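Local coordinates for plasma serine protease inhibitor (Homo sapiens, PDB 3DY0), which inhibits serine proteases in body fluids, binding them irreversibly at the active-site serine in a heparin-dependent manner and so helping to regulate haemostasis and other proteolysis, at residues I36-A41 with R73-L78; A96-L101 with N137-K142; S50-I55 with S66-L71; C216-V221 with R252-M257; D15-L20 with Q27-S32. All coordinates share one frame; numbering follows the deposited sequence.

Contact 1: I36-A41 with R73-L78; sequences ISMSLA and RGFQQL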
# COMPACT_ATOMS: atom_id res chain seq x y z
N ILE A 36 -4.91 1.92 -0.04
CA ILE A 36 -5.90 1.68 -1.07
C ILE A 36 -7.23 1.18 -0.51
O ILE A 36 -8.29 1.63 -0.94
CB ILE A 36 -5.34 0.71 -2.13
CG1 ILE A 36 -4.05 1.31 -2.71
CG2 ILE A 36 -6.37 0.48 -3.23
CD1 ILE A 36 -3.29 0.40 -3.65
N SER A 37 -7.16 0.26 0.45
CA SER A 37 -8.37 -0.27 1.07
C SER A 37 -9.12 0.84 1.78
O SER A 37 -10.35 0.93 1.69
CB SER A 37 -8.02 -1.36 2.09
OG SER A 37 -7.49 -2.51 1.46
N MET A 38 -8.39 1.70 2.48
CA MET A 38 -9.00 2.81 3.20
C MET A 38 -9.66 3.74 2.19
O MET A 38 -10.77 4.22 2.40
CB MET A 38 -7.97 3.56 4.05
CG MET A 38 -8.55 4.75 4.81
SD MET A 38 -7.51 5.33 6.17
CE MET A 38 -7.86 4.07 7.40
N SER A 39 -8.99 3.98 1.06
CA SER A 39 -9.55 4.85 0.03
C SER A 39 -10.84 4.28 -0.54
O SER A 39 -11.80 5.01 -0.76
CB SER A 39 -8.54 5.06 -1.10
OG SER A 39 -7.40 5.77 -0.64
N LEU A 40 -10.85 2.97 -0.78
CA LEU A 40 -12.04 2.31 -1.31
C LEU A 40 -13.17 2.32 -0.28
O LEU A 40 -14.34 2.48 -0.63
CB LEU A 40 -11.70 0.88 -1.73
CG LEU A 40 -10.96 0.76 -3.06
CD1 LEU A 40 -10.49 -0.67 -3.26
CD2 LEU A 40 -11.88 1.19 -4.20
N ALA A 41 -12.82 2.15 1.00
CA ALA A 41 -13.82 2.17 2.05
C ALA A 41 -14.47 3.56 2.13
O ALA A 41 -15.69 3.68 2.27
CB ALA A 41 -13.18 1.82 3.39
N ARG A 73 -15.88 0.88 11.25
CA ARG A 73 -15.52 0.93 12.66
C ARG A 73 -14.06 0.53 12.84
O ARG A 73 -13.33 1.15 13.61
CB ARG A 73 -16.41 -0.02 13.48
CG ARG A 73 -16.24 0.12 14.99
CD ARG A 73 -16.49 -1.20 15.70
NE ARG A 73 -15.46 -2.18 15.38
CZ ARG A 73 -14.18 -2.07 15.74
NH1 ARG A 73 -13.31 -3.01 15.40
NH2 ARG A 73 -13.78 -1.02 16.44
N GLY A 74 -13.64 -0.50 12.11
CA GLY A 74 -12.26 -0.96 12.19
C GLY A 74 -11.27 0.10 11.74
O GLY A 74 -10.24 0.30 12.38
N PHE A 75 -11.58 0.79 10.65
CA PHE A 75 -10.70 1.83 10.15
C PHE A 75 -10.71 3.05 11.06
O PHE A 75 -9.68 3.70 11.24
CB PHE A 75 -11.10 2.25 8.72
CG PHE A 75 -10.49 1.39 7.65
CD1 PHE A 75 -9.15 1.03 7.70
CD2 PHE A 75 -11.25 0.96 6.57
CE1 PHE A 75 -8.57 0.25 6.69
CE2 PHE A 75 -10.68 0.18 5.55
CZ PHE A 75 -9.34 -0.17 5.62
N GLN A 76 -11.86 3.36 11.64
CA GLN A 76 -11.95 4.49 12.56
C GLN A 76 -11.09 4.20 13.79
O GLN A 76 -10.38 5.07 14.29
CB GLN A 76 -13.41 4.71 13.00
CG GLN A 76 -13.58 5.85 14.00
CD GLN A 76 -14.97 5.88 14.59
OE1 GLN A 76 -15.47 4.87 15.09
NE2 GLN A 76 -15.61 7.04 14.55
N GLN A 77 -11.14 2.96 14.26
CA GLN A 77 -10.36 2.55 15.42
C GLN A 77 -8.86 2.67 15.11
O GLN A 77 -8.08 3.13 15.94
CB GLN A 77 -10.70 1.11 15.81
CG GLN A 77 -9.95 0.59 17.03
CD GLN A 77 -10.22 -0.88 17.29
OE1 GLN A 77 -11.37 -1.30 17.37
NE2 GLN A 77 -9.15 -1.66 17.43
N LEU A 78 -8.48 2.25 13.91
CA LEU A 78 -7.09 2.30 13.49
C LEU A 78 -6.57 3.73 13.48
O LEU A 78 -5.49 4.02 13.99
CB LEU A 78 -6.94 1.69 12.10
CG LEU A 78 -5.56 1.78 11.44
CD1 LEU A 78 -4.52 1.08 12.31
CD2 LEU A 78 -5.61 1.14 10.06
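Phe75 lays one face of its ring over Met38 CA, 3.8 Å above the plane and offset toward the rim. Along other parts of the same ring come Met38 CE and, obliquely, Ala41 CB and Ser37 O. This is helix-on-helix packing in the serpin fold: the axes of 36-41 and 73-78 stay 11.2 Å apart with their directions at 125°, a gap that a large aromatic can bridge. The ring therefore reaches the other backbone, and a CH-pi contact results, Met38 CA lying 4.2 Å from the Phe75 centroid. Because Met38 CG stands anti to the backbone N (chi1 178°) and the chain bends at chi3, the thioether runs back past the ring, bringing CE within 3.3 Å of Phe75 CD1, a tight fit. The sulfur is farther, SD being 5.3 Å from the Phe75 centroid in an oblique Met-aromatic contact. Ala41, with a single methyl, lets the ring come close to its helix: CB is 3.7 Å from Phe75 CE2. Tyr117 of helix 107-117 touches Met38, Ala41 and Phe75 as well. Ser37 has its OG hydrogen-bonded to Pro33 O, while its CB lies 4.0 Å from Phe75 CZ.

Contact 2: A96-L101 with N137-K142; sequences ALFTDL and NDYVAK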
# COMPACT_ATOMS: atom_id res chain seq x y z
N ALA A 96 -7.98 13.29 3.48
CA ALA A 96 -8.36 14.67 3.21
C ALA A 96 -9.22 14.76 1.95
O ALA A 96 -9.07 13.97 1.02
CB ALA A 96 -7.12 15.53 3.04
N LEU A 97 -10.12 15.74 1.94
CA LEU A 97 -10.97 15.98 0.79
C LEU A 97 -10.67 17.37 0.27
O LEU A 97 -10.69 18.35 1.02
CB LEU A 97 -12.45 15.91 1.18
CG LEU A 97 -13.13 14.54 1.31
CD1 LEU A 97 -14.50 14.72 1.96
CD2 LEU A 97 -13.28 13.91 -0.07
N PHE A 98 -10.34 17.46 -1.02
CA PHE A 98 -10.09 18.75 -1.66
C PHE A 98 -11.30 18.93 -2.57
O PHE A 98 -11.47 18.18 -3.53
CB PHE A 98 -8.79 18.71 -2.45
CG PHE A 98 -7.57 18.62 -1.59
CD1 PHE A 98 -7.07 17.39 -1.18
CD2 PHE A 98 -6.94 19.78 -1.14
CE1 PHE A 98 -5.96 17.31 -0.33
CE2 PHE A 98 -5.83 19.72 -0.29
CZ PHE A 98 -5.35 18.47 0.11
N THR A 99 -12.13 19.91 -2.26
CA THR A 99 -13.33 20.15 -3.05
C THR A 99 -13.44 21.56 -3.62
O THR A 99 -13.10 22.54 -2.95
CB THR A 99 -14.60 19.88 -2.21
OG1 THR A 99 -14.62 20.77 -1.09
CG2 THR A 99 -14.61 18.44 -1.72
N ASP A 100 -13.93 21.64 -4.85
CA ASP A 100 -14.11 22.93 -5.52
C ASP A 100 -15.35 23.57 -4.91
O ASP A 100 -16.25 22.86 -4.44
CB ASP A 100 -14.32 22.70 -7.02
CG ASP A 100 -14.11 23.96 -7.83
OD1 ASP A 100 -12.95 24.38 -8.02
OD2 ASP A 100 -15.12 24.54 -8.29
N LEU A 101 -15.41 24.90 -4.90
CA LEU A 101 -16.56 25.60 -4.32
C LEU A 101 -17.85 25.39 -5.09
O LEU A 101 -18.94 25.54 -4.54
CB LEU A 101 -16.26 27.10 -4.23
N ASN A 137 -0.34 18.39 -4.08
CA ASN A 137 0.97 17.73 -4.06
C ASN A 137 1.81 18.20 -2.88
O ASN A 137 2.54 17.41 -2.29
CB ASN A 137 1.73 17.95 -5.36
CG ASN A 137 1.17 17.14 -6.52
OD1 ASN A 137 0.47 16.15 -6.31
ND2 ASN A 137 1.48 17.55 -7.74
N ASP A 138 1.71 19.49 -2.53
CA ASP A 138 2.46 20.00 -1.39
C ASP A 138 1.94 19.37 -0.10
O ASP A 138 2.72 19.08 0.81
CB ASP A 138 2.33 21.53 -1.28
CG ASP A 138 3.19 22.27 -2.29
OD1 ASP A 138 4.10 21.64 -2.88
OD2 ASP A 138 2.97 23.48 -2.48
N TYR A 139 0.63 19.17 -0.03
CA TYR A 139 0.01 18.57 1.15
C TYR A 139 0.50 17.14 1.30
O TYR A 139 0.90 16.73 2.39
CB TYR A 139 -1.52 18.57 1.02
CG TYR A 139 -2.23 17.78 2.10
CD1 TYR A 139 -2.43 18.32 3.37
CD2 TYR A 139 -2.71 16.49 1.86
CE1 TYR A 139 -3.09 17.59 4.37
CE2 TYR A 139 -3.37 15.76 2.84
CZ TYR A 139 -3.56 16.32 4.10
OH TYR A 139 -4.22 15.59 5.07
N VAL A 140 0.44 16.37 0.21
CA VAL A 140 0.89 14.98 0.25
C VAL A 140 2.37 14.88 0.59
O VAL A 140 2.77 14.01 1.36
CB VAL A 140 0.62 14.29 -1.10
CG1 VAL A 140 1.27 12.90 -1.13
CG2 VAL A 140 -0.89 14.16 -1.31
N ALA A 141 3.17 15.77 0.03
CA ALA A 141 4.60 15.77 0.30
C ALA A 141 4.86 16.06 1.78
O ALA A 141 5.72 15.44 2.40
CB ALA A 141 5.31 16.80 -0.57
N LYS A 142 4.11 17.00 2.34
CA LYS A 142 4.27 17.35 3.74
C LYS A 142 3.92 16.18 4.65
O LYS A 142 4.67 15.84 5.57
CB LYS A 142 3.39 18.56 4.10
CG LYS A 142 3.49 18.97 5.56
CD LYS A 142 2.46 20.05 5.89
CE LYS A 142 2.50 20.42 7.36
NZ LYS A 142 1.41 21.37 7.73
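Phe98 drives the edge of its ring against the face of Tyr139 in a T-shaped pair, the centroids 5.5 Å apart and the planes at 73°. The leading atom is Phe98 CZ, which comes within 3.7 Å of Tyr139 CD2 and nearly as close to CG, so the contact falls on the part of the tyrosine ring nearest its own backbone. The outer part meets Ala96, two residues earlier on the same side of the strand: Ala96 CB sits 3.8 Å from Tyr139 CE2 and 3.5 Å from Tyr139 OH. A methyl is small enough to let the phenol reach toward the sheet, while the larger Phe98 fills the wider interval to the helix. With CG anti to the backbone N (chi1 172°), Tyr139 hangs from helix 129-143 toward strand 90-99. This is the serpin arrangement in which helix F packs across sheet A, and Tyr166 and Val164 on neighbouring strand 159-172 touch the same helix. Phe122 meets the Phe98 ring at a slant. The pairing is thus mixed in character: the edge of Phe98 and the methyl of Ala96 cover carbon of the Tyr139 ring, whereas the phenol oxygen, beside that methyl, is hydrogen-bonded to Asp120 OD1.

Contact 3: S50-I55 with S66-L71; sequences STKMQI and SSEKEL
Lys52 starts with CG anti to the backbone N (chi1 180°) and stays fully extended through every later torsion, so its ammonium group is carried straight out toward helix 65-81. Glu68 answers with a similar stretch, CG anti to its own N (chi1 -168°), and the two chains meet from opposite directions. Lys52 NZ and Glu68 OE2 lie 2.8 Å apart, a hydrogen-bonded salt bridge. The ammonium meets OE2 on the syn side of the Glu68 carboxylate, 23° out of its plane, which is a favourable place for a donor. Lys52 CE follows closely, 3.0 Å from Glu68 OE2, so the lysine chain comes up beside this oxygen, while Glu68 OE1 is farther off, 3.6 Å from Lys52 NZ. Within the serpin fold this bridge spans two successive helices of the chain, 49-58 and 65-81, at the protein surface; long flexible residues suit the place because the backbones themselves are well separated. Beneath the charged pair the same helices turn apolar side chains inward, with Leu71 and the side chain of Glu68 touching Leu56, and Ile55 packing on Leu40 and Leu43 of helix 33-45. The Lys52 side chain also touches Ala47.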
# COMPACT_ATOMS: atom_id res chain seq x y z
N SER A 50 -25.23 -1.08 -7.36
CA SER A 50 -24.16 -1.93 -7.88
C SER A 50 -22.76 -1.35 -7.69
O SER A 50 -21.80 -2.09 -7.50
CB SER A 50 -24.39 -2.22 -9.36
OG SER A 50 -25.49 -3.09 -9.55
N THR A 51 -22.65 -0.02 -7.74
CA THR A 51 -21.36 0.63 -7.58
C THR A 51 -20.78 0.35 -6.20
O THR A 51 -19.59 0.03 -6.06
CB THR A 51 -21.48 2.16 -7.78
OG1 THR A 51 -21.87 2.42 -9.13
CG2 THR A 51 -20.15 2.85 -7.49
N LYS A 52 -21.62 0.46 -5.18
CA LYS A 52 -21.19 0.20 -3.81
C LYS A 52 -20.95 -1.30 -3.59
O LYS A 52 -20.00 -1.70 -2.92
CB LYS A 52 -22.25 0.71 -2.83
CG LYS A 52 -21.94 0.49 -1.37
CD LYS A 52 -23.09 1.01 -0.53
CE LYS A 52 -22.83 0.83 0.95
NZ LYS A 52 -23.94 1.40 1.75
N MET A 53 -21.83 -2.12 -4.17
CA MET A 53 -21.71 -3.57 -4.05
C MET A 53 -20.34 -4.06 -4.52
O MET A 53 -19.67 -4.82 -3.82
CB MET A 53 -22.80 -4.26 -4.86
CG MET A 53 -24.22 -4.05 -4.35
SD MET A 53 -25.44 -4.90 -5.37
CE MET A 53 -25.36 -6.55 -4.68
N GLN A 54 -19.94 -3.61 -5.70
CA GLN A 54 -18.65 -4.02 -6.25
C GLN A 54 -17.50 -3.63 -5.35
O GLN A 54 -16.56 -4.40 -5.17
CB GLN A 54 -18.43 -3.41 -7.63
CG GLN A 54 -19.46 -3.80 -8.67
CD GLN A 54 -19.15 -3.21 -10.02
OE1 GLN A 54 -18.48 -2.19 -10.12
NE2 GLN A 54 -19.65 -3.84 -11.08
N ILE A 55 -17.57 -2.43 -4.78
CA ILE A 55 -16.49 -1.98 -3.90
C ILE A 55 -16.40 -2.84 -2.64
O ILE A 55 -15.31 -3.26 -2.26
CB ILE A 55 -16.67 -0.50 -3.50
CG1 ILE A 55 -16.56 0.39 -4.74
CG2 ILE A 55 -15.60 -0.10 -2.48
CD1 ILE A 55 -16.93 1.83 -4.50
N SER A 66 -23.69 -5.88 8.81
CA SER A 66 -22.80 -5.84 9.96
C SER A 66 -21.34 -5.77 9.53
O SER A 66 -20.50 -5.19 10.22
CB SER A 66 -23.02 -7.08 10.84
OG SER A 66 -22.86 -8.27 10.09
N SER A 67 -21.04 -6.37 8.38
CA SER A 67 -19.68 -6.38 7.85
C SER A 67 -19.28 -4.99 7.37
O SER A 67 -18.12 -4.59 7.50
CB SER A 67 -19.58 -7.37 6.69
OG SER A 67 -19.95 -8.68 7.11
N GLU A 68 -20.25 -4.25 6.83
CA GLU A 68 -20.01 -2.90 6.34
C GLU A 68 -19.76 -1.96 7.51
O GLU A 68 -18.86 -1.12 7.46
CB GLU A 68 -21.23 -2.41 5.54
CG GLU A 68 -20.98 -1.15 4.73
CD GLU A 68 -22.22 -0.66 4.02
OE1 GLU A 68 -23.03 -1.51 3.58
OE2 GLU A 68 -22.39 0.57 3.89
N LYS A 69 -20.55 -2.12 8.57
CA LYS A 69 -20.39 -1.29 9.76
C LYS A 69 -19.03 -1.56 10.38
O LYS A 69 -18.33 -0.63 10.80
CB LYS A 69 -21.50 -1.61 10.77
CG LYS A 69 -21.35 -0.90 12.11
CD LYS A 69 -22.42 -1.38 13.09
CE LYS A 69 -22.22 -0.77 14.47
NZ LYS A 69 -23.25 -1.26 15.44
N GLU A 70 -18.65 -2.83 10.44
CA GLU A 70 -17.37 -3.23 11.02
C GLU A 70 -16.21 -2.72 10.19
O GLU A 70 -15.15 -2.41 10.72
CB GLU A 70 -17.30 -4.76 11.13
CG GLU A 70 -15.98 -5.31 11.66
CD GLU A 70 -15.56 -4.68 12.98
OE1 GLU A 70 -16.43 -4.45 13.84
OE2 GLU A 70 -14.35 -4.43 13.16
N LEU A 71 -16.41 -2.64 8.87
CA LEU A 71 -15.35 -2.15 7.99
C LEU A 71 -14.96 -0.74 8.42
O LEU A 71 -13.78 -0.45 8.67
CB LEU A 71 -15.84 -2.11 6.54
CG LEU A 71 -14.91 -1.43 5.52
CD1 LEU A 71 -13.63 -2.23 5.37
CD2 LEU A 71 -15.62 -1.31 4.18

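Contact 4: C216-V221 with R252-M257; sequences CRVVGV and RKWLKM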
# COMPACT_ATOMS: atom_id res chain seq x y z
N CYS A 216 9.43 -21.70 -0.56
CA CYS A 216 10.09 -20.44 -0.29
C CYS A 216 10.57 -20.39 1.14
O CYS A 216 10.09 -21.15 2.00
CB CYS A 216 9.13 -19.27 -0.55
SG CYS A 216 7.62 -19.25 0.48
N ARG A 217 11.54 -19.52 1.40
CA ARG A 217 12.06 -19.33 2.74
C ARG A 217 11.49 -17.99 3.19
O ARG A 217 11.45 -17.03 2.42
CB ARG A 217 13.59 -19.27 2.74
CG ARG A 217 14.26 -20.61 2.48
CD ARG A 217 15.75 -20.50 2.71
NE ARG A 217 16.45 -21.78 2.60
CZ ARG A 217 16.87 -22.31 1.46
NH1 ARG A 217 17.50 -23.48 1.46
NH2 ARG A 217 16.67 -21.67 0.31
N VAL A 218 11.05 -17.94 4.44
CA VAL A 218 10.46 -16.73 4.99
C VAL A 218 11.26 -16.29 6.19
O VAL A 218 11.50 -17.08 7.11
CB VAL A 218 8.99 -16.99 5.43
CG1 VAL A 218 8.39 -15.72 6.01
CG2 VAL A 218 8.17 -17.51 4.25
N VAL A 219 11.69 -15.03 6.21
CA VAL A 219 12.45 -14.53 7.34
C VAL A 219 11.83 -13.24 7.87
O VAL A 219 11.48 -12.34 7.10
CB VAL A 219 13.93 -14.28 6.97
CG1 VAL A 219 14.05 -13.10 6.02
CG2 VAL A 219 14.75 -14.03 8.24
N GLY A 220 11.67 -13.17 9.18
CA GLY A 220 11.10 -12.00 9.80
C GLY A 220 12.23 -11.18 10.38
O GLY A 220 13.13 -11.73 11.01
N VAL A 221 12.20 -9.87 10.14
CA VAL A 221 13.22 -8.96 10.65
C VAL A 221 12.46 -7.86 11.38
O VAL A 221 11.82 -7.02 10.76
CB VAL A 221 14.07 -8.35 9.52
CG1 VAL A 221 15.22 -7.54 10.10
CG2 VAL A 221 14.60 -9.45 8.61
N ARG A 252 -0.96 -15.33 7.51
CA ARG A 252 -1.24 -15.72 8.89
C ARG A 252 -0.43 -16.97 9.24
O ARG A 252 0.10 -17.08 10.34
CB ARG A 252 -2.73 -16.04 9.09
CG ARG A 252 -3.66 -14.85 9.08
CD ARG A 252 -4.99 -15.21 9.76
NE ARG A 252 -5.67 -16.33 9.13
CZ ARG A 252 -6.39 -16.24 8.01
NH1 ARG A 252 -6.55 -15.07 7.41
NH2 ARG A 252 -6.97 -17.32 7.50
N LYS A 253 -0.35 -17.90 8.30
CA LYS A 253 0.39 -19.14 8.53
C LYS A 253 1.86 -18.85 8.79
O LYS A 253 2.44 -19.37 9.75
CB LYS A 253 0.27 -20.07 7.32
CG LYS A 253 1.02 -21.39 7.48
CD LYS A 253 1.00 -22.23 6.21
CE LYS A 253 1.95 -21.68 5.15
NZ LYS A 253 1.61 -20.29 4.75
N TRP A 254 2.46 -18.03 7.94
CA TRP A 254 3.87 -17.69 8.09
C TRP A 254 4.16 -17.07 9.45
O TRP A 254 5.05 -17.51 10.17
CB TRP A 254 4.33 -16.72 6.99
CG TRP A 254 4.41 -17.32 5.61
CD1 TRP A 254 4.54 -18.65 5.31
CD2 TRP A 254 4.42 -16.62 4.36
NE1 TRP A 254 4.63 -18.81 3.95
CE2 TRP A 254 4.56 -17.59 3.34
CE3 TRP A 254 4.34 -15.27 4.01
CZ2 TRP A 254 4.62 -17.24 1.99
CZ3 TRP A 254 4.39 -14.93 2.66
CH2 TRP A 254 4.53 -15.91 1.67
N LEU A 255 3.38 -16.05 9.80
CA LEU A 255 3.56 -15.35 11.06
C LEU A 255 3.40 -16.23 12.30
O LEU A 255 4.12 -16.04 13.29
CB LEU A 255 2.58 -14.17 11.15
CG LEU A 255 2.85 -13.00 10.19
CD1 LEU A 255 1.67 -12.04 10.21
CD2 LEU A 255 4.12 -12.29 10.60
N LYS A 256 2.50 -17.20 12.26
CA LYS A 256 2.29 -18.05 13.43
C LYS A 256 3.20 -19.28 13.49
O LYS A 256 3.43 -19.83 14.56
CB LYS A 256 0.82 -18.48 13.53
CG LYS A 256 0.39 -19.58 12.57
CD LYS A 256 -1.13 -19.66 12.48
CE LYS A 256 -1.60 -20.87 11.68
NZ LYS A 256 -1.47 -22.14 12.46
N MET A 257 3.72 -19.70 12.34
CA MET A 257 4.58 -20.88 12.29
C MET A 257 6.07 -20.59 12.39
O MET A 257 6.89 -21.52 12.47
CB MET A 257 4.28 -21.69 11.03
CG MET A 257 2.91 -22.38 11.08
SD MET A 257 2.59 -23.47 9.69
CE MET A 257 3.89 -24.65 9.88
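Val218 and Trp254 cross at about a right angle, with the valine methyl CG2 lying over the face of the indole. Here a helix packs on a strand of the serpin fold: helix 248-257, the serpin helix H, lies against strand 216-222, which is hydrogen-bonded between strands 194-211 and 228-234. Val218 CG2 stands 3.7 Å from the centroid of the five-membered ring of Trp254, only 7° off the ring normal, a well-centred CH-pi contact. It touches several ring atoms at once, Trp254 CE2 being closest at 3.7 Å. A branched residue serves well, because with CG1 anti to the backbone N (chi1 180°) the second methyl is left to face the ring. Cys216, two residues back on the same side of the strand, attends to the benzo half: its SG comes to 3.9 Å from Trp254 CZ2, but obliquely, 5.0 Å from the six-membered centroid. Ile232 and Leu209 of the flanking strands also touch the indole, so the wide aromatic fills a broad apolar seat between helix and sheet. The outer side of the helix serves another purpose, since neighbouring Lys253 touches a sulfated glucosamine of the bound heparin. The buried indole N-H is satisfied: Trp254 NE1 hydrogen-bonds Asp211 OD1.

Contact 5: D15-L20 with Q27-S32; sequences DLYRAL and QNIFFS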
# COMPACT_ATOMS: atom_id res chain seq x y z
N ASP A 15 -5.16 -10.22 -4.50
CA ASP A 15 -5.70 -10.25 -5.85
C ASP A 15 -5.17 -8.98 -6.52
O ASP A 15 -4.86 -8.97 -7.71
CB ASP A 15 -7.23 -10.24 -5.82
CG ASP A 15 -7.82 -11.59 -5.46
OD1 ASP A 15 -9.05 -11.68 -5.28
OD2 ASP A 15 -7.06 -12.57 -5.37
N LEU A 16 -5.05 -7.90 -5.74
CA LEU A 16 -4.52 -6.65 -6.29
C LEU A 16 -3.04 -6.85 -6.63
O LEU A 16 -2.58 -6.45 -7.70
CB LEU A 16 -4.68 -5.49 -5.30
CG LEU A 16 -4.10 -4.15 -5.76
CD1 LEU A 16 -4.62 -3.79 -7.15
CD2 LEU A 16 -4.46 -3.07 -4.75
N TYR A 17 -2.30 -7.47 -5.72
CA TYR A 17 -0.89 -7.71 -5.96
C TYR A 17 -0.71 -8.46 -7.28
O TYR A 17 0.10 -8.07 -8.12
CB TYR A 17 -0.27 -8.54 -4.84
CG TYR A 17 1.14 -8.97 -5.18
CD1 TYR A 17 2.23 -8.15 -4.89
CD2 TYR A 17 1.38 -10.14 -5.91
CE1 TYR A 17 3.52 -8.48 -5.32
CE2 TYR A 17 2.65 -10.47 -6.35
CZ TYR A 17 3.72 -9.64 -6.06
OH TYR A 17 4.96 -9.96 -6.54
N ARG A 18 -1.46 -9.54 -7.45
CA ARG A 18 -1.35 -10.34 -8.66
C ARG A 18 -1.71 -9.58 -9.93
O ARG A 18 -1.09 -9.77 -10.97
CB ARG A 18 -2.18 -11.62 -8.53
CG ARG A 18 -1.51 -12.70 -7.68
CD ARG A 18 -2.35 -13.98 -7.63
NE ARG A 18 -3.50 -13.85 -6.75
CZ ARG A 18 -3.48 -14.09 -5.44
NH1 ARG A 18 -2.35 -14.48 -4.85
NH2 ARG A 18 -4.58 -13.92 -4.72
N ALA A 19 -2.72 -8.70 -9.85
CA ALA A 19 -3.11 -7.91 -11.01
C ALA A 19 -1.96 -6.99 -11.41
O ALA A 19 -1.64 -6.85 -12.60
CB ALA A 19 -4.35 -7.08 -10.68
N LEU A 20 -1.33 -6.37 -10.42
CA LEU A 20 -0.21 -5.47 -10.68
C LEU A 20 0.98 -6.24 -11.25
O LEU A 20 1.62 -5.81 -12.21
CB LEU A 20 0.21 -4.76 -9.39
CG LEU A 20 -0.84 -3.81 -8.81
CD1 LEU A 20 -0.29 -3.17 -7.53
CD2 LEU A 20 -1.20 -2.74 -9.84
N GLN A 27 9.03 -6.72 -13.23
CA GLN A 27 9.23 -5.37 -12.73
C GLN A 27 9.01 -5.30 -11.23
O GLN A 27 8.33 -6.14 -10.65
CB GLN A 27 8.28 -4.39 -13.42
CG GLN A 27 8.48 -4.27 -14.92
CD GLN A 27 9.92 -3.99 -15.29
OE1 GLN A 27 10.56 -3.11 -14.71
NE2 GLN A 27 10.43 -4.73 -16.26
N ASN A 28 9.59 -4.28 -10.59
CA ASN A 28 9.40 -4.10 -9.17
C ASN A 28 7.93 -3.75 -8.94
O ASN A 28 7.30 -3.11 -9.78
CB ASN A 28 10.24 -2.94 -8.62
CG ASN A 28 11.72 -3.23 -8.64
OD1 ASN A 28 12.15 -4.37 -8.45
ND2 ASN A 28 12.52 -2.19 -8.84
N ILE A 29 7.41 -4.18 -7.80
CA ILE A 29 6.04 -3.90 -7.42
C ILE A 29 6.10 -3.37 -6.00
O ILE A 29 6.86 -3.88 -5.18
CB ILE A 29 5.17 -5.18 -7.37
CG1 ILE A 29 5.13 -5.85 -8.74
CG2 ILE A 29 3.75 -4.82 -6.92
CD1 ILE A 29 4.37 -7.15 -8.73
N PHE A 30 5.33 -2.33 -5.71
CA PHE A 30 5.30 -1.79 -4.36
C PHE A 30 4.09 -0.91 -4.14
O PHE A 30 3.86 0.05 -4.88
CB PHE A 30 6.57 -0.99 -4.03
CG PHE A 30 6.73 -0.73 -2.55
CD1 PHE A 30 7.06 -1.78 -1.69
CD2 PHE A 30 6.47 0.52 -2.02
CE1 PHE A 30 7.12 -1.56 -0.31
CE2 PHE A 30 6.53 0.75 -0.64
CZ PHE A 30 6.85 -0.30 0.22
N PHE A 31 3.30 -1.25 -3.13
CA PHE A 31 2.11 -0.46 -2.82
C PHE A 31 1.71 -0.62 -1.38
O PHE A 31 2.25 -1.48 -0.67
CB PHE A 31 0.94 -0.84 -3.74
CG PHE A 31 0.38 -2.23 -3.52
CD1 PHE A 31 1.03 -3.35 -4.05
CD2 PHE A 31 -0.81 -2.41 -2.82
CE1 PHE A 31 0.49 -4.63 -3.90
CE2 PHE A 31 -1.37 -3.70 -2.66
CZ PHE A 31 -0.71 -4.80 -3.20
N SER A 32 0.79 0.22 -0.93
CA SER A 32 0.28 0.14 0.44
C SER A 32 -1.15 -0.37 0.42
O SER A 32 -2.07 0.34 0.02
CB SER A 32 0.30 1.50 1.13
OG SER A 32 -0.38 1.40 2.38
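Ile29 opens the strand with its side chain against Tyr17, which it meets at about a right angle. In the modelled conformer, one of two, Ile29 CD1 approaches Tyr17 CZ to 3.7 Å and Tyr17 OH to 3.6 Å, and Ile29 CG2 reaches Leu20 CB more loosely at 4.3 Å. The methyl CD1 thus lies against the hydroxyl end of the ring, and that oxygen finds its polar partner in Glu243 OE2. Phe30 turns the other way, onto Ile272, Ala315 and Val317, and so ties the strand to the sheet behind. Phe31 then returns to the helix. Its CG sits between the backbone N and the carbonyl carbon (chi1 68°), which turns the ring toward the helix, where it packs on Leu16, Tyr17 and Leu20. Leu16 CD2 lies 3.8 Å from Phe31 CE2, Leu20 CD1 is 3.7 Å from Phe31 CD1, and Phe31 CE1 comes to the edge of the Tyr17 ring, 4.0 Å from Tyr17 CD1. Flexible leucines suit this work, both bringing a methyl to the same side of the ring. Ser32 ends the run as N-cap of helix 33-45, its OG bonded to Ser35 N. In this part of the serpin core, helix 12-23 packs on the short strand 29-31, which pairs antiparallel with the bound peptide and leads through the Ser32 N-cap into helix 33-45.

Contacts 2, 4 and 5 are buried and each sets a helix against a strand, whereas contacts 1 and 3 join helices, the first partly buried and the other at the surface. Chemistry follows depth: aromatic rings and methyls carry contacts 1, 2, 4 and 5, while contact 3 depends on one salt bridge. Contacts 1 and 3 share helix 65-81 and touch through Ala41 and Leu71. Contact 5 adjoins contact 1 too, Ile36 packing on Leu16 and Phe31, so contacts 3, 1 and 5 form a continuous chain of packing. Contacts 2 and 4 stand apart, their centres about 38 Å from each other on opposite sides of the molecule, and contact 4 alone borders the heparin.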